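Local coordinates for hypothetical protein (Parabacteroides merdae, PDB 4OO3) that is of unknown function but is probably an oxidoreductase that binds a nicotinamide adenine dinucleotide through its Rossmann-fold domain, at residues G89-T102 and I113-S127. Residues are numbered along the deposited sequence; the frame is centred on the assembly and turned at random.
Sequences GNVMIQAGNNGKKT and INVLSDKPMAINSQS
M92 and Q94 of strand 91-94 trade backbone hydrogen bonds with N114, L116 and D118, and helix 98-110 links the two parallel strands into one beta-alpha-beta unit of the Rossmann fold. It exemplifies side chains adding to the backbone ladder at the strands' start and beyond their C-terminal ends. At the start N90 O accepts twice from N114: ND2 comes in almost in line with the carbonyl at 3.0 Å, while the backbone N sits well above the carbonyl plane. N114 OD1 turns instead to M144 N.

Beyond the strand ends, K101 reaches back from the helix. Its CB and CG run out extended, CG opposite the backbone N (chi1 -180°), toward S117. CD touches both S117 OG and P120 O, 3.4 Å from the latter; CE stays beside the same two oxygens. Bends at chi3 and chi4 turn NZ in among oxygens, where it donates to S117 OG (3.0 Å), weakly to D118 O, and to Q94 OE1 at 2.7 Å in that amide's carbonyl plane. S117 OG in turn donates to D118 O, and the nearby charge would probably polarise this hydroxyl. A methionine here would probably leave Q94 OE1 and S117 OG without their buried charged donor and loosen the link between helix and strand ends.

Three residues before K101, the amide of N98 crosses P120 at about a right angle, ND2 lying 3.4 Å from CD of this cis-proline and also donating to Q212 O. About one helical turn later, T102 OG1 donates to M121 O at 2.8 Å, from above the carbonyl plane.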
# COMPACT_ATOMS: atom_id res chain seq x y z
N GLY A 89 -25.10 -2.15 -7.63
CA GLY A 89 -24.21 -1.05 -7.28
C GLY A 89 -23.38 -0.58 -8.46
O GLY A 89 -23.39 -1.21 -9.51
N ASN A 90 -22.68 0.54 -8.28
CA ASN A 90 -21.84 1.12 -9.33
C ASN A 90 -20.37 1.33 -8.92
O ASN A 90 -19.58 1.81 -9.72
CB ASN A 90 -22.44 2.44 -9.82
CG ASN A 90 -22.63 3.45 -8.71
OD1 ASN A 90 -21.93 3.42 -7.69
ND2 ASN A 90 -23.57 4.35 -8.90
N VAL A 91 -20.01 0.97 -7.68
CA VAL A 91 -18.61 0.91 -7.26
C VAL A 91 -18.40 -0.33 -6.40
O VAL A 91 -19.08 -0.52 -5.39
CB VAL A 91 -18.21 2.14 -6.41
CG1 VAL A 91 -16.77 2.01 -5.94
CG2 VAL A 91 -18.40 3.43 -7.20
N MSE A 92 -17.43 -1.16 -6.79
CA MSE A 92 -17.12 -2.40 -6.09
C MSE A 92 -15.88 -2.22 -5.27
O MSE A 92 -14.87 -1.70 -5.76
CB MSE A 92 -16.92 -3.51 -7.11
CG MSE A 92 -16.87 -4.90 -6.47
SE MSE A 92 -15.01 -5.37 -5.99
CE MSE A 92 -14.45 -5.93 -7.78
N ILE A 93 -15.93 -2.65 -4.01
CA ILE A 93 -14.80 -2.58 -3.10
C ILE A 93 -14.19 -3.97 -2.92
O ILE A 93 -14.86 -4.88 -2.40
CB ILE A 93 -15.24 -2.06 -1.72
CG1 ILE A 93 -15.96 -0.70 -1.85
CG2 ILE A 93 -14.05 -1.97 -0.77
CD1 ILE A 93 -15.12 0.39 -2.49
N GLN A 94 -12.94 -4.14 -3.32
CA GLN A 94 -12.26 -5.45 -3.20
C GLN A 94 -11.08 -5.39 -2.23
O GLN A 94 -10.08 -4.75 -2.51
CB GLN A 94 -11.82 -5.96 -4.58
CG GLN A 94 -12.08 -7.45 -4.80
CD GLN A 94 -11.37 -8.34 -3.78
OE1 GLN A 94 -10.18 -8.17 -3.52
NE2 GLN A 94 -12.10 -9.29 -3.19
N ALA A 95 -11.21 -6.07 -1.10
CA ALA A 95 -10.11 -6.23 -0.15
C ALA A 95 -10.24 -7.58 0.55
O ALA A 95 -11.16 -7.80 1.33
CB ALA A 95 -10.09 -5.11 0.87
N GLY A 96 -9.29 -8.47 0.26
CA GLY A 96 -9.25 -9.77 0.89
C GLY A 96 -8.37 -10.74 0.15
O GLY A 96 -7.16 -10.52 0.02
N ASN A 97 -8.97 -11.80 -0.35
CA ASN A 97 -8.23 -12.85 -1.02
C ASN A 97 -7.62 -12.38 -2.34
O ASN A 97 -8.34 -12.16 -3.32
CB ASN A 97 -9.12 -14.07 -1.24
CG ASN A 97 -8.32 -15.30 -1.58
OD1 ASN A 97 -7.63 -15.34 -2.59
ND2 ASN A 97 -8.39 -16.31 -0.72
N ASN A 98 -6.30 -12.25 -2.37
CA ASN A 98 -5.59 -11.67 -3.50
C ASN A 98 -5.41 -12.63 -4.67
O ASN A 98 -5.14 -12.19 -5.79
CB ASN A 98 -4.23 -11.13 -3.05
CG ASN A 98 -4.35 -10.00 -2.04
OD1 ASN A 98 -5.23 -9.17 -2.15
ND2 ASN A 98 -3.46 -9.98 -1.06
N GLY A 99 -5.55 -13.92 -4.42
CA GLY A 99 -5.48 -14.92 -5.49
C GLY A 99 -6.69 -14.83 -6.41
O GLY A 99 -6.56 -14.92 -7.63
N LYS A 100 -7.85 -14.64 -5.80
CA LYS A 100 -9.11 -14.44 -6.51
C LYS A 100 -9.32 -13.02 -7.08
O LYS A 100 -10.16 -12.82 -7.95
CB LYS A 100 -10.27 -14.74 -5.55
CG LYS A 100 -10.38 -16.18 -5.07
CD LYS A 100 -11.25 -16.26 -3.82
CE LYS A 100 -12.29 -17.36 -3.90
NZ LYS A 100 -11.70 -18.69 -3.59
N LYS A 101 -8.57 -12.05 -6.59
CA LYS A 101 -8.89 -10.63 -6.79
C LYS A 101 -8.96 -10.19 -8.25
O LYS A 101 -9.90 -9.51 -8.64
CB LYS A 101 -7.88 -9.76 -6.06
CG LYS A 101 -8.12 -8.26 -6.19
CD LYS A 101 -6.94 -7.46 -5.66
CE LYS A 101 -6.85 -7.50 -4.14
NZ LYS A 101 -7.90 -6.68 -3.50
N THR A 102 -7.95 -10.55 -9.03
CA THR A 102 -7.81 -9.98 -10.37
C THR A 102 -8.97 -10.44 -11.28
O THR A 102 -9.53 -9.63 -12.04
CB THR A 102 -6.44 -10.31 -11.00
OG1 THR A 102 -5.42 -10.24 -9.99
CG2 THR A 102 -6.11 -9.33 -12.11
N ILE A 113 -19.03 -1.62 -13.81
CA ILE A 113 -18.94 -1.23 -12.40
C ILE A 113 -17.53 -0.76 -12.05
O ILE A 113 -16.56 -1.49 -12.28
CB ILE A 113 -19.36 -2.41 -11.49
CG1 ILE A 113 -20.81 -2.80 -11.78
CG2 ILE A 113 -19.18 -2.06 -10.02
CD1 ILE A 113 -21.26 -4.09 -11.13
N ASN A 114 -17.41 0.45 -11.50
CA ASN A 114 -16.11 1.01 -11.10
C ASN A 114 -15.52 0.19 -9.97
O ASN A 114 -16.26 -0.47 -9.25
CB ASN A 114 -16.25 2.46 -10.62
CG ASN A 114 -16.81 3.38 -11.69
OD1 ASN A 114 -16.08 3.87 -12.55
ND2 ASN A 114 -18.09 3.66 -11.61
N VAL A 115 -14.20 0.24 -9.80
CA VAL A 115 -13.54 -0.61 -8.78
C VAL A 115 -12.48 0.13 -7.97
O VAL A 115 -11.54 0.71 -8.53
CB VAL A 115 -12.89 -1.84 -9.44
CG1 VAL A 115 -12.16 -2.69 -8.40
CG2 VAL A 115 -13.92 -2.66 -10.18
N LEU A 116 -12.63 0.10 -6.65
CA LEU A 116 -11.56 0.49 -5.73
C LEU A 116 -11.07 -0.80 -5.07
O LEU A 116 -11.80 -1.46 -4.33
CB LEU A 116 -12.07 1.47 -4.67
CG LEU A 116 -11.06 1.99 -3.64
CD1 LEU A 116 -9.98 2.82 -4.31
CD2 LEU A 116 -11.76 2.82 -2.57
N SER A 117 -9.82 -1.16 -5.33
CA SER A 117 -9.25 -2.36 -4.76
C SER A 117 -8.07 -2.01 -3.89
O SER A 117 -7.27 -1.15 -4.23
CB SER A 117 -8.78 -3.30 -5.87
OG SER A 117 -8.02 -4.37 -5.34
N ASP A 118 -7.95 -2.69 -2.76
CA ASP A 118 -6.72 -2.68 -2.01
C ASP A 118 -5.61 -3.30 -2.86
O ASP A 118 -5.87 -4.04 -3.82
CB ASP A 118 -6.88 -3.48 -0.72
CG ASP A 118 -5.85 -3.10 0.33
OD1 ASP A 118 -5.04 -2.18 0.09
OD2 ASP A 118 -5.87 -3.73 1.42
N LYS A 119 -4.37 -2.98 -2.53
CA LYS A 119 -3.23 -3.69 -3.09
C LYS A 119 -3.14 -5.12 -2.54
O LYS A 119 -3.71 -5.43 -1.50
CB LYS A 119 -1.93 -2.93 -2.80
CG LYS A 119 -1.77 -2.40 -1.37
CD LYS A 119 -0.71 -3.12 -0.56
CE LYS A 119 -1.14 -4.49 -0.11
NZ LYS A 119 -0.39 -4.87 1.11
N PRO A 120 -2.45 -6.02 -3.27
CA PRO A 120 -1.95 -5.91 -4.63
C PRO A 120 -3.00 -6.41 -5.62
O PRO A 120 -3.60 -7.47 -5.40
CB PRO A 120 -0.75 -6.86 -4.63
CG PRO A 120 -1.09 -7.90 -3.63
CD PRO A 120 -2.02 -7.28 -2.63
N MSE A 121 -3.20 -5.66 -6.70
CA MSE A 121 -4.16 -6.02 -7.76
C MSE A 121 -3.66 -7.11 -8.66
O MSE A 121 -4.42 -7.65 -9.46
CB MSE A 121 -4.53 -4.78 -8.58
CG MSE A 121 -5.26 -3.78 -7.68
SE MSE A 121 -6.30 -2.52 -8.78
CE MSE A 121 -4.76 -1.59 -9.56
N ALA A 122 -2.38 -7.45 -8.55
CA ALA A 122 -1.82 -8.64 -9.22
C ALA A 122 -0.69 -9.21 -8.37
O ALA A 122 0.09 -8.44 -7.80
CB ALA A 122 -1.32 -8.30 -10.61
N ILE A 123 -0.61 -10.55 -8.30
CA ILE A 123 0.38 -11.26 -7.47
C ILE A 123 1.36 -12.15 -8.26
O ILE A 123 2.17 -12.86 -7.67
CB ILE A 123 -0.30 -12.13 -6.39
CG1 ILE A 123 -1.12 -13.27 -7.02
CG2 ILE A 123 -1.17 -11.29 -5.49
CD1 ILE A 123 -1.71 -14.23 -6.01
N ASN A 124 1.26 -12.10 -9.59
CA ASN A 124 2.17 -12.81 -10.48
C ASN A 124 1.99 -12.34 -11.93
O ASN A 124 1.08 -11.55 -12.23
CB ASN A 124 2.01 -14.34 -10.38
CG ASN A 124 0.58 -14.80 -10.60
OD1 ASN A 124 -0.13 -14.31 -11.47
ND2 ASN A 124 0.16 -15.77 -9.81
N SER A 125 2.85 -12.82 -12.82
CA SER A 125 2.85 -12.38 -14.21
C SER A 125 1.56 -12.71 -14.95
O SER A 125 1.11 -11.93 -15.77
CB SER A 125 4.05 -12.95 -14.96
OG SER A 125 5.22 -12.34 -14.46
N GLN A 126 0.99 -13.87 -14.65
CA GLN A 126 -0.29 -14.26 -15.23
C GLN A 126 -1.36 -13.24 -14.84
O GLN A 126 -2.07 -12.72 -15.70
CB GLN A 126 -0.69 -15.66 -14.77
CG GLN A 126 -2.06 -16.13 -15.26
CD GLN A 126 -2.43 -17.50 -14.72
OE1 GLN A 126 -2.05 -18.52 -15.29
NE2 GLN A 126 -3.20 -17.53 -13.63
N SER A 127 -1.47 -12.95 -13.55
CA SER A 127 -2.46 -11.98 -13.07
C SER A 127 -2.14 -10.55 -13.53
O SER A 127 -3.06 -9.76 -13.74
CB SER A 127 -2.63 -12.04 -11.54
OG SER A 127 -1.39 -12.13 -10.86
O HOH W 1 -3.55 -7.40 0.48
O HOH W 2 -4.10 -9.72 -7.20